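Beta-gamma-crystallin (Geodia cydonium, PDB 4IAU) is of unknown function but binds calcium and belongs to the beta/gamma-crystallin family of proteins built from Greek key strand motifs. Local coordinates at residues Ile108-Gly111 with Gly112-Ser115; Leu149-Asn153 with Asp154-Ser158. All blocks are in the same frame, centred on the assembly; numbering follows the deposited sequence.

Contact 1 (Ile108-Gly111 with Gly112-Ser115); sequences IDIG and GVSS. With CA (calcium ion), chain B.
Ile110 and Val113 meet round the bend of the loop leading into strand 115-118. From CB of Ile110, the CG1 branch sits between the backbone N and the carbonyl carbon (chi1 67°), and the extended chi2 of 174° carries CD1 on alongside the Val113 methyl. CG1 lies 3.9 Å from Val113 CG2, and at the tip CD1 lies 3.8 Å from the same CG2, so the ethyl arm runs obliquely across a single methyl. Val113 CG2 also receives Ile108 CG2 at 3.7 Å, the two side chains crossing at about a right angle. Leu99 of strand 98-101 touches both isoleucines, and Leu156 packs on Ile108 and Val113. In the beta/gamma-crystallin fold such a loop within the Greek key commonly supplies calcium ligands, and here Gly112 O and Ser114 OG bind the ion at 2.5 Å and 2.4 Å from the calcium. Gly111 and Gly112 both have positive phi, where a CB would jam against the preceding carbonyl O; the bend they form delivers Gly112 O to the metal. Water 2 adds another ligand: it donates to Gly111 O across 2.7 Å and itself coordinates the calcium, thus making Gly111 a second-shell residue. Water 1 spans the bend, accepting from Ile110 N and from Gly112 N, each 2.9 Å away. Ser114 and Ser115 then face Tyr89 together as a classic beta bulge where the chain joins the sheet, while Lys90 O is another ligand of the ion.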
loop_
_atom_site.group_PDB
_atom_site.type_symbol
_atom_site.label_atom_id
_atom_site.label_comp_id
_atom_site.label_asym_id
_atom_site.label_seq_id
_atom_site.Cartn_x
_atom_site.Cartn_y
_atom_site.Cartn_z
ATOM N N ILE A 108 12.879 0.563 -11.395
ATOM C CA ILE A 108 12.358 0.575 -10.033
ATOM C C ILE A 108 13.505 0.392 -9.061
ATOM O O ILE A 108 14.274 -0.576 -9.177
ATOM C CB ILE A 108 11.329 -0.541 -9.866
ATOM C CG1 ILE A 108 10.154 -0.344 -10.797
ATOM C CG2 ILE A 108 10.903 -0.693 -8.398
ATOM C CD1 ILE A 108 9.335 -1.550 -11.081
ATOM N N ASP A 109 13.651 1.281 -8.097
ATOM C CA ASP A 109 14.751 1.313 -7.172
ATOM C C ASP A 109 14.264 1.782 -5.781
ATOM O O ASP A 109 14.533 2.922 -5.428
ATOM C CB ASP A 109 15.885 2.202 -7.754
ATOM C CG ASP A 109 17.227 2.102 -7.060
ATOM O OD1 ASP A 109 17.346 1.445 -5.998
ATOM O OD2 ASP A 109 18.183 2.747 -7.569
ATOM N N ILE A 110 13.611 0.936 -4.996
ATOM C CA ILE A 110 13.059 1.275 -3.668
ATOM C C ILE A 110 13.731 0.445 -2.569
ATOM O O ILE A 110 13.238 0.476 -1.424
ATOM C CB ILE A 110 11.545 1.154 -3.581
ATOM C CG1 ILE A 110 11.021 -0.238 -3.705
ATOM C CG2 ILE A 110 10.927 2.125 -4.587
ATOM C CD1 ILE A 110 9.490 -0.355 -3.458
ATOM N N GLY A 111 14.831 -0.205 -2.854
ATOM C CA GLY A 111 15.504 -1.022 -1.849
ATOM C C GLY A 111 14.965 -2.421 -1.825
ATOM O O GLY A 111 15.284 -3.132 -0.854
ATOM N N GLY A 112 14.284 -2.848 -2.864
ATOM C CA GLY A 112 13.866 -4.238 -3.020
ATOM C C GLY A 112 12.361 -4.380 -2.818
ATOM O O GLY A 112 11.836 -4.310 -1.696
ATOM N N VAL A 113 11.639 -4.584 -3.900
ATOM C CA VAL A 113 10.181 -4.689 -3.857
ATOM C C VAL A 113 9.773 -6.011 -3.224
ATOM O O VAL A 113 10.246 -7.067 -3.643
ATOM C CB VAL A 113 9.566 -4.605 -5.265
ATOM C CG1 VAL A 113 8.060 -4.843 -5.217
ATOM C CG2 VAL A 113 9.878 -3.256 -5.903
ATOM N N SER A 114 8.838 -5.963 -2.276
ATOM C CA SER A 114 8.305 -7.150 -1.656
ATOM C C SER A 114 6.780 -7.298 -1.639
ATOM O O SER A 114 6.316 -8.359 -1.246
ATOM C CB SER A 114 8.832 -7.311 -0.221
ATOM O OG SER A 114 10.253 -7.355 -0.206
ATOM N N SER A 115 6.009 -6.309 -2.063
ATOM C CA SER A 115 4.569 -6.473 -2.189
ATOM C C SER A 115 4.032 -5.397 -3.126
ATOM O O SER A 115 4.736 -4.441 -3.492
ATOM C CB SER A 115 3.843 -6.454 -0.835
ATOM O OG SER A 115 4.010 -5.207 -0.163
HETATM CA CA CA B . 11.971 -5.806 0.304
HETATM O O HOH W 1 13.882 -1.915 -5.583
HETATM O O HOH W 2 13.919 -4.633 0.891
#

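Contact 2 (Leu149-Asn153 with Asp154-Ser158). With CA (calcium ion), chain B.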
loop_
_atom_site.group_PDB
_atom_site.type_symbol
_atom_site.label_atom_id
_atom_site.label_comp_id
_atom_site.label_asym_id
_atom_site.label_seq_id
_atom_site.Cartn_x
_atom_site.Cartn_y
_atom_site.Cartn_z
ATOM N N LEU A 149 3.363 -12.036 -6.932
ATOM C CA LEU A 149 3.632 -11.304 -8.201
ATOM C C LEU A 149 4.365 -12.097 -9.259
ATOM O O LEU A 149 4.384 -11.632 -10.399
ATOM C CB LEU A 149 4.473 -10.055 -8.006
ATOM C CG LEU A 149 3.881 -8.978 -7.199
ATOM C CD1 LEU A 149 4.892 -7.897 -6.736
ATOM C CD2 LEU A 149 2.714 -8.264 -7.940
ATOM N N GLY A 150 4.874 -13.229 -8.965
ATOM C CA GLY A 150 5.625 -14.016 -9.930
ATOM C C GLY A 150 7.041 -13.611 -9.980
ATOM O O GLY A 150 7.656 -13.948 -10.967
ATOM N N VAL A 151 7.589 -12.923 -8.953
ATOM C CA VAL A 151 8.993 -12.537 -8.970
ATOM C C VAL A 151 9.656 -12.970 -7.674
ATOM O O VAL A 151 9.009 -13.155 -6.647
ATOM C CB VAL A 151 9.140 -11.017 -9.199
ATOM C CG1 VAL A 151 8.696 -10.665 -10.609
ATOM C CG2 VAL A 151 8.391 -10.179 -8.164
ATOM N N ALA A 152 10.972 -13.066 -7.738
ATOM C CA ALA A 152 11.739 -13.296 -6.520
ATOM C C ALA A 152 11.641 -12.055 -5.629
ATOM O O ALA A 152 11.453 -10.937 -6.055
ATOM C CB ALA A 152 13.175 -13.609 -6.900
ATOM N N ASN A 153 11.801 -12.306 -4.332
ATOM C CA ASN A 153 11.809 -11.193 -3.405
ATOM C C ASN A 153 12.942 -10.232 -3.759
ATOM O O ASN A 153 14.059 -10.655 -4.105
ATOM C CB ASN A 153 11.950 -11.658 -1.959
ATOM C CG ASN A 153 11.733 -10.555 -0.973
ATOM O OD1 ASN A 153 10.719 -9.822 -1.095
ATOM N ND2 ASN A 153 12.613 -10.387 -0.021
ATOM N N ASP A 154 12.675 -8.941 -3.669
ATOM C CA ASP A 154 13.649 -7.878 -3.913
ATOM C C ASP A 154 14.149 -7.845 -5.353
ATOM O O ASP A 154 15.075 -7.096 -5.583
ATOM C CB ASP A 154 14.772 -7.924 -2.865
ATOM C CG ASP A 154 14.240 -7.658 -1.477
ATOM O OD1 ASP A 154 13.174 -7.044 -1.340
ATOM O OD2 ASP A 154 14.947 -7.999 -0.477
ATOM N N ALA A 155 13.563 -8.500 -6.277
ATOM C CA ALA A 155 14.041 -8.611 -7.640
ATOM C C ALA A 155 13.327 -7.802 -8.689
ATOM O O ALA A 155 13.856 -7.645 -9.803
ATOM C CB ALA A 155 14.068 -10.087 -8.052
ATOM N N LEU A 156 12.130 -7.301 -8.421
ATOM C CA LEU A 156 11.388 -6.578 -9.443
ATOM C C LEU A 156 12.129 -5.310 -9.829
ATOM O O LEU A 156 12.336 -4.447 -8.949
ATOM C CB LEU A 156 9.991 -6.264 -8.941
ATOM C CG LEU A 156 9.071 -5.520 -9.913
ATOM C CD1 LEU A 156 8.750 -6.395 -11.121
ATOM C CD2 LEU A 156 7.795 -5.092 -9.222
ATOM N N LYS A 157 12.454 -5.140 -11.092
ATOM C CA LYS A 157 13.226 -4.022 -11.584
ATOM C C LYS A 157 12.534 -3.187 -12.625
ATOM O O LYS A 157 12.912 -2.002 -12.803
ATOM C CB LYS A 157 14.593 -4.489 -12.090
ATOM C CG LYS A 157 15.582 -4.723 -10.977
ATOM C CD LYS A 157 16.967 -5.121 -11.554
ATOM C CE LYS A 157 18.036 -5.170 -10.476
ATOM N NZ LYS A 157 17.764 -6.151 -9.389
ATOM N N SER A 158 11.563 -3.685 -13.363
ATOM C CA SER A 158 10.795 -2.891 -14.273
ATOM C C SER A 158 9.414 -3.503 -14.424
ATOM O O SER A 158 9.233 -4.713 -14.166
ATOM C CB SER A 158 11.469 -2.681 -15.620
ATOM O OG SER A 158 11.740 -3.877 -16.307
HETATM CA CA CA B . 11.971 -5.806 0.304
HETATM O O HOH W 3 10.476 -8.219 -6.190
HETATM O O HOH W 2 13.919 -4.633 0.891
#
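Ala152 to Ala155 form a type II beta turn, closed by Ala155 N donating to Ala152 O at 3.2 Å with an N-H...O angle of 149°, the donor standing 49° out of the carbonyl plane. Water 3 takes a further share of this carbonyl: it donates to Ala152 O at 2.9 Å and accepts from Leu156 N, bridging the turn to the chain that leaves it. The Ala155 methyl points at the flank of the Ala152 methyl, CB to CB 3.8 Å. Deeper in, Val151 CG1 approaches Leu156 CD1 at 4.3 Å, a looser apolar touch between buried side chains. At the outer corners of the turn, Asn153 and Asp154 lie side by side and point the same way, amide and carboxylate planes 37° apart. With CG of Asn153 anti to the backbone N, the amide lies alongside the Asp154 carboxylate; ND2 is 3.4 Å from Asp154 OD2, but the angle is too poor for a hydrogen bond. Instead OD1 of Asn153 is hydrogen-bonded to Ser114 OG, and ND2 to a glycerol that probably comes from the crystallisation liquor. Asp154, at the positive-phi corner, binds calcium through OD1 at 2.4 Å from the ion. The sequence Asn153-Asp154-Ala155-Leu156-Lys157-Ser158 resembles the calcium-binding signature of the family, except that lysine stands where serine or threonine is usual. Segment 149-153 begins at the end of helix 146-149, where Gly150 makes a Schellman motif; Leu149 and Leu156 both touch Leu125 of strand 123-126, and the chain runs into strand 158-161 through a classic beta bulge of Lys157 and Ser158 facing Tyr126.

Contacts 1 and 2 come from loops in matching places, each ending in a classic beta bulge, one ahead of strand 115-118 and the other ahead of strand 158-161, and their centres lie about 8 Å apart. They share one calcium ion and water 2. The 112-115 loop gives a carbonyl and a hydroxyl, and the 154-158 loop a carboxylate, so Asp154 OD1 comes within 3.1 Å of Gly112 O at the metal. Second-shell support crosses as well: the Ser114 OG to Asn153 OD1 hydrogen bond, 2.7 Å, would help orient the serine ligand. Farther from the ion, Ile108 N probably bonds to Lys157 O at 2.9 Å, and a backbone hydrogen bond joins Val113 and Asp154.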